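Long-range contact in N-acetyl-beta-D glucosaminidase (Rhizomucor miehei CAU432, PDB 4ZM6), which probably hydrolyses terminal beta-N-acetylglucosamine residues through a glycoside hydrolase family 3 domain and binds acetyl-CoA in a GCN5-related acetyltransferase region: residues Gln469-Pro483 with Phe489-Tyr501. Residues are numbered along the deposited sequence; the frame is centred on the assembly and turned at random.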
loop_
_atom_site.group_PDB
_atom_site.type_symbol
_atom_site.label_atom_id
_atom_site.label_comp_id
_atom_site.label_asym_id
_atom_site.label_seq_id
_atom_site.Cartn_x
_atom_site.Cartn_y
_atom_site.Cartn_z
ATOM N N GLN A 469 28.475 -36.294 3.652
ATOM C CA GLN A 469 27.095 -36.759 3.788
ATOM C C GLN A 469 27.005 -38.288 3.704
ATOM O O GLN A 469 26.231 -38.906 4.430
ATOM C CB GLN A 469 26.208 -36.084 2.723
ATOM C CG GLN A 469 24.892 -36.781 2.380
ATOM C CD GLN A 469 23.863 -36.773 3.498
ATOM O OE1 GLN A 469 22.789 -37.355 3.355
ATOM N NE2 GLN A 469 24.176 -36.113 4.612
ATOM N N LYS A 470 27.799 -38.889 2.819
ATOM C CA LYS A 470 27.802 -40.343 2.644
ATOM C C LYS A 470 28.470 -41.072 3.802
ATOM O O LYS A 470 28.076 -42.187 4.131
ATOM C CB LYS A 470 28.503 -40.736 1.337
ATOM C CG LYS A 470 27.720 -40.398 0.080
ATOM C CD LYS A 470 28.506 -40.757 -1.170
ATOM C CE LYS A 470 27.595 -40.961 -2.374
ATOM N NZ LYS A 470 26.797 -39.748 -2.711
ATOM N N LEU A 471 29.472 -40.443 4.413
ATOM C CA LEU A 471 30.334 -41.115 5.391
ATOM C C LEU A 471 30.116 -40.749 6.867
ATOM O O LEU A 471 30.277 -41.599 7.741
ATOM C CB LEU A 471 31.799 -40.856 5.028
ATOM C CG LEU A 471 32.249 -41.346 3.651
ATOM C CD1 LEU A 471 33.731 -41.075 3.461
ATOM C CD2 LEU A 471 31.947 -42.824 3.464
ATOM N N ALA A 472 29.775 -39.495 7.146
ATOM C CA ALA A 472 29.733 -39.005 8.521
ATOM C C ALA A 472 28.658 -39.698 9.350
ATOM O O ALA A 472 27.575 -39.993 8.848
ATOM C CB ALA A 472 29.512 -37.500 8.539
ATOM N N LYS A 473 28.974 -39.964 10.617
ATOM C CA LYS A 473 27.998 -40.494 11.568
ATOM C C LYS A 473 26.945 -39.431 11.872
ATOM O O LYS A 473 25.744 -39.697 11.799
ATOM C CB LYS A 473 28.685 -40.933 12.867
ATOM N N ARG A 474 27.408 -38.229 12.219
ATOM C CA ARG A 474 26.520 -37.101 12.509
ATOM C C ARG A 474 27.112 -35.807 11.946
ATOM O O ARG A 474 28.082 -35.266 12.474
ATOM C CB ARG A 474 26.283 -36.985 14.014
ATOM C CG ARG A 474 25.850 -38.290 14.661
ATOM C CD ARG A 474 25.649 -38.150 16.157
ATOM N NE ARG A 474 25.563 -39.462 16.797
ATOM C CZ ARG A 474 26.606 -40.228 17.115
ATOM N NH1 ARG A 474 27.853 -39.833 16.863
ATOM N NH2 ARG A 474 26.400 -41.407 17.687
ATOM N N LEU A 475 26.513 -35.328 10.860
ATOM C CA LEU A 475 27.007 -34.176 10.116
ATOM C C LEU A 475 26.160 -32.957 10.421
ATOM O O LEU A 475 24.951 -33.069 10.512
ATOM C CB LEU A 475 26.922 -34.467 8.618
ATOM C CG LEU A 475 27.361 -33.363 7.658
ATOM C CD1 LEU A 475 28.858 -33.107 7.781
ATOM C CD2 LEU A 475 26.985 -33.739 6.233
ATOM N N VAL A 476 26.795 -31.799 10.590
ATOM C CA VAL A 476 26.081 -30.521 10.590
ATOM C C VAL A 476 26.847 -29.582 9.661
ATOM O O VAL A 476 28.077 -29.550 9.684
ATOM C CB VAL A 476 25.889 -29.905 12.011
ATOM C CG1 VAL A 476 26.168 -30.922 13.112
ATOM C CG2 VAL A 476 26.744 -28.666 12.232
ATOM N N VAL A 477 26.117 -28.829 8.841
ATOM C CA VAL A 477 26.723 -27.899 7.891
ATOM C C VAL A 477 26.321 -26.455 8.201
ATOM O O VAL A 477 25.135 -26.123 8.212
ATOM C CB VAL A 477 26.312 -28.245 6.450
ATOM C CG1 VAL A 477 26.959 -27.283 5.459
ATOM C CG2 VAL A 477 26.677 -29.691 6.133
ATOM N N ALA A 478 27.319 -25.608 8.450
ATOM C CA ALA A 478 27.103 -24.187 8.711
ATOM C C ALA A 478 27.650 -23.349 7.560
ATOM O O ALA A 478 28.867 -23.296 7.358
ATOM C CB ALA A 478 27.782 -23.786 10.011
ATOM N N ALA A 479 26.751 -22.704 6.813
ATOM C CA ALA A 479 27.132 -21.770 5.745
ATOM C C ALA A 479 27.236 -20.348 6.298
ATOM O O ALA A 479 26.279 -19.815 6.862
ATOM C CB ALA A 479 26.128 -21.826 4.609
ATOM N N VAL A 480 28.399 -19.731 6.130
ATOM C CA VAL A 480 28.687 -18.473 6.812
ATOM C C VAL A 480 28.716 -17.252 5.888
ATOM O O VAL A 480 28.845 -16.126 6.361
ATOM C CB VAL A 480 29.996 -18.570 7.626
ATOM C CG1 VAL A 480 29.907 -19.731 8.600
ATOM C CG2 VAL A 480 31.217 -18.732 6.728
ATOM N N MET A 481 28.605 -17.467 4.581
ATOM C CA MET A 481 28.443 -16.352 3.647
ATOM C C MET A 481 26.979 -16.297 3.181
ATOM O O MET A 481 26.109 -15.961 3.985
ATOM C CB MET A 481 29.467 -16.446 2.516
ATOM C CG MET A 481 30.880 -16.228 3.030
ATOM S SD MET A 481 32.165 -16.180 1.768
ATOM C CE MET A 481 31.972 -14.511 1.130
ATOM N N ASN A 482 26.685 -16.625 1.928
ATOM C CA ASN A 482 25.293 -16.672 1.498
ATOM C C ASN A 482 24.600 -17.912 2.054
ATOM O O ASN A 482 25.213 -18.972 2.144
ATOM C CB ASN A 482 25.183 -16.666 -0.028
ATOM C CG ASN A 482 25.695 -15.381 -0.648
ATOM O OD1 ASN A 482 25.828 -14.355 0.023
ATOM N ND2 ASN A 482 25.981 -15.430 -1.943
ATOM N N PRO A 483 23.312 -17.789 2.417
ATOM C CA PRO A 483 22.556 -18.909 2.986
ATOM C C PRO A 483 22.044 -19.943 1.980
ATOM O O PRO A 483 21.444 -20.944 2.384
ATOM C CB PRO A 483 21.370 -18.210 3.652
ATOM C CG PRO A 483 21.141 -17.015 2.803
ATOM C CD PRO A 483 22.519 -16.545 2.427
ATOM N N PHE A 489 23.126 -29.296 -1.935
ATOM C CA PHE A 489 23.089 -30.582 -1.226
ATOM C C PHE A 489 21.841 -30.721 -0.338
ATOM O O PHE A 489 21.939 -30.716 0.888
ATOM C CB PHE A 489 24.381 -30.789 -0.415
ATOM C CG PHE A 489 24.906 -29.534 0.245
ATOM C CD1 PHE A 489 24.446 -29.133 1.494
ATOM C CD2 PHE A 489 25.879 -28.763 -0.380
ATOM C CE1 PHE A 489 24.938 -27.983 2.099
ATOM C CE2 PHE A 489 26.370 -27.614 0.221
ATOM C CZ PHE A 489 25.897 -27.222 1.462
ATOM N N PRO A 490 20.655 -30.858 -0.959
ATOM C CA PRO A 490 19.416 -30.953 -0.172
ATOM C C PRO A 490 19.280 -32.230 0.670
ATOM O O PRO A 490 18.415 -32.294 1.535
ATOM C CB PRO A 490 18.304 -30.900 -1.235
ATOM C CG PRO A 490 18.963 -30.483 -2.506
ATOM C CD PRO A 490 20.393 -30.905 -2.409
ATOM N N GLN A 491 20.121 -33.231 0.412
ATOM C CA GLN A 491 20.121 -34.474 1.197
ATOM C C GLN A 491 20.534 -34.197 2.645
ATOM O O GLN A 491 20.103 -34.901 3.565
ATOM C CB GLN A 491 21.075 -35.542 0.621
ATOM C CG GLN A 491 21.430 -35.448 -0.865
ATOM C CD GLN A 491 22.651 -34.568 -1.151
ATOM O OE1 GLN A 491 23.626 -34.552 -0.391
ATOM N NE2 GLN A 491 22.605 -33.844 -2.266
ATOM N N VAL A 492 21.383 -33.185 2.831
ATOM C CA VAL A 492 21.910 -32.838 4.147
ATOM C C VAL A 492 20.756 -32.555 5.095
ATOM O O VAL A 492 19.965 -31.650 4.860
ATOM C CB VAL A 492 22.860 -31.623 4.083
ATOM C CG1 VAL A 492 23.215 -31.131 5.479
ATOM C CG2 VAL A 492 24.125 -31.988 3.320
ATOM N N ASP A 493 20.676 -33.352 6.157
ATOM C CA ASP A 493 19.557 -33.313 7.096
ATOM C C ASP A 493 19.658 -32.170 8.093
ATOM O O ASP A 493 18.642 -31.741 8.648
ATOM C CB ASP A 493 19.468 -34.636 7.866
ATOM C CG ASP A 493 19.012 -35.796 6.995
ATOM O OD1 ASP A 493 18.142 -35.585 6.122
ATOM O OD2 ASP A 493 19.520 -36.924 7.191
ATOM N N THR A 494 20.868 -31.671 8.324
ATOM C CA THR A 494 21.078 -30.682 9.380
ATOM C C THR A 494 21.990 -29.545 8.890
ATOM O O THR A 494 23.186 -29.735 8.670
ATOM C CB THR A 494 21.531 -31.361 10.703
ATOM O OG1 THR A 494 22.437 -30.519 11.423
ATOM C CG2 THR A 494 22.175 -32.720 10.433
ATOM N N TYR A 495 21.382 -28.369 8.725
ATOM C CA TYR A 495 21.995 -27.220 8.062
ATOM C C TYR A 495 21.546 -25.926 8.742
ATOM O O TYR A 495 20.379 -25.789 9.118
ATOM C CB TYR A 495 21.574 -27.217 6.588
ATOM C CG TYR A 495 22.007 -26.014 5.770
ATOM C CD1 TYR A 495 23.320 -25.874 5.337
ATOM C CD2 TYR A 495 21.088 -25.034 5.396
ATOM C CE1 TYR A 495 23.713 -24.781 4.581
ATOM C CE2 TYR A 495 21.470 -23.941 4.638
ATOM C CZ TYR A 495 22.781 -23.821 4.235
ATOM O OH TYR A 495 23.162 -22.742 3.478
ATOM N N LEU A 496 22.481 -24.992 8.906
ATOM C CA LEU A 496 22.185 -23.683 9.502
ATOM C C LEU A 496 22.940 -22.585 8.765
ATOM O O LEU A 496 23.836 -22.864 7.977
ATOM C CB LEU A 496 22.534 -23.653 10.998
ATOM C CG LEU A 496 24.017 -23.672 11.405
ATOM C CD1 LEU A 496 24.226 -22.928 12.716
ATOM C CD2 LEU A 496 24.555 -25.091 11.506
ATOM N N VAL A 497 22.576 -21.336 9.029
ATOM C CA VAL A 497 23.155 -20.200 8.319
ATOM C C VAL A 497 23.434 -19.049 9.284
ATOM O O VAL A 497 22.674 -18.823 10.228
ATOM C CB VAL A 497 22.241 -19.733 7.162
ATOM C CG1 VAL A 497 22.161 -20.810 6.089
ATOM C CG2 VAL A 497 20.843 -19.376 7.661
ATOM N N THR A 498 24.544 -18.348 9.055
ATOM C CA THR A 498 24.976 -17.268 9.935
ATOM C C THR A 498 24.944 -15.915 9.246
ATOM O O THR A 498 25.152 -14.892 9.896
ATOM C CB THR A 498 26.403 -17.514 10.470
ATOM O OG1 THR A 498 27.376 -17.183 9.470
ATOM C CG2 THR A 498 26.577 -18.976 10.894
ATOM N N TYR A 499 24.718 -15.912 7.930
ATOM C CA TYR A 499 24.597 -14.683 7.137
ATOM C C TYR A 499 25.858 -13.799 7.098
ATOM O O TYR A 499 25.842 -12.742 6.464
ATOM C CB TYR A 499 23.392 -13.848 7.612
ATOM C CG TYR A 499 22.096 -14.625 7.721
ATOM C CD1 TYR A 499 21.376 -14.976 6.581
ATOM C CD2 TYR A 499 21.587 -15.007 8.958
ATOM C CE1 TYR A 499 20.190 -15.686 6.670
ATOM C CE2 TYR A 499 20.402 -15.720 9.057
ATOM C CZ TYR A 499 19.707 -16.056 7.908
ATOM O OH TYR A 499 18.524 -16.759 7.996
ATOM N N GLU A 500 26.933 -14.214 7.772
ATOM C CA GLU A 500 28.210 -13.492 7.730
ATOM C C GLU A 500 29.268 -14.262 8.509
ATOM O O GLU A 500 28.941 -15.015 9.429
ATOM C CB GLU A 500 28.084 -12.070 8.291
ATOM C CG GLU A 500 27.660 -11.994 9.748
ATOM C CD GLU A 500 27.410 -10.567 10.193
ATOM O OE1 GLU A 500 28.215 -10.043 10.996
ATOM O OE2 GLU A 500 26.417 -9.967 9.724
ATOM N N TYR A 501 30.532 -14.058 8.144
ATOM C CA TYR A 501 31.635 -14.813 8.740
ATOM C C TYR A 501 32.395 -14.031 9.808
ATOM O O TYR A 501 33.555 -14.335 10.102
ATOM C CB TYR A 501 32.601 -15.332 7.661
ATOM C CG TYR A 501 33.087 -14.295 6.670
ATOM C CD1 TYR A 501 33.699 -13.118 7.090
ATOM C CD2 TYR A 501 32.951 -14.504 5.307
ATOM C CE1 TYR A 501 34.146 -12.177 6.178
ATOM C CE2 TYR A 501 33.395 -13.571 4.390
ATOM C CZ TYR A 501 33.993 -12.411 4.830
ATOM O OH TYR A 501 34.433 -11.480 3.923
HETATM O O HOH W 1 25.497 -37.099 -0.874
HETATM O O HOH W 2 24.720 -17.676 5.494
#
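The Y495 ring has V477 CB and P483 O at its edge, in the ring plane, while V477 O and the A479 methyl approach obliquely, A479 CB 3.8 Å from Y495 CE1. With CG anti to the backbone N (chi1 174°), the ring runs along strand 475-479 and carries its hydroxyl to the loop beyond, where Y495 OH donates a 2.7 Å hydrogen bond to P483 O from well above the carbonyl plane. The F489 ring comes from the opposite direction to V477 and receives V477 CG1 obliquely at CE1, 4.0 Å away, while V477 CG2 rests on V492 CG1. At the far end the Y501 ring takes M481 at its edge, a Met-aromatic contact with SD 5.1 Å from the ring centroid and in the ring plane. P483 CB packs against V497 CG1 and obliquely on the Y499 ring, whose hydroxyl hydrogen-bonds to T373 OG1.

Strands 475-479 and 494-497 pair in parallel, 20° apart, with V477 opposite Y495 and A479 opposite V497 on one face and A478 against L496 on the other. V477 N donates to T494 O, L496 N to V477 O, A479 N to L496 O and T498 N to A479 O. The strands lie inside a mixed six-stranded sheet, between strand 447-452 and antiparallel edge strand 373-377, consistent with the alpha/beta sandwich domain that follows the TIM barrel in many family 3 glycoside hydrolases; helix 503-513 packs on V480, T498 and Y501. T498 OG1, alongside V480, donates a 2.7 Å hydrogen bond to E500 O.

The chemistry is thus mainly apolar packing over regular backbone bonding; the Y495 hydroxyl ties strand 494-497 to the loop after strand 475-479, while a water bridges A479 O and M481 O to Y499 N.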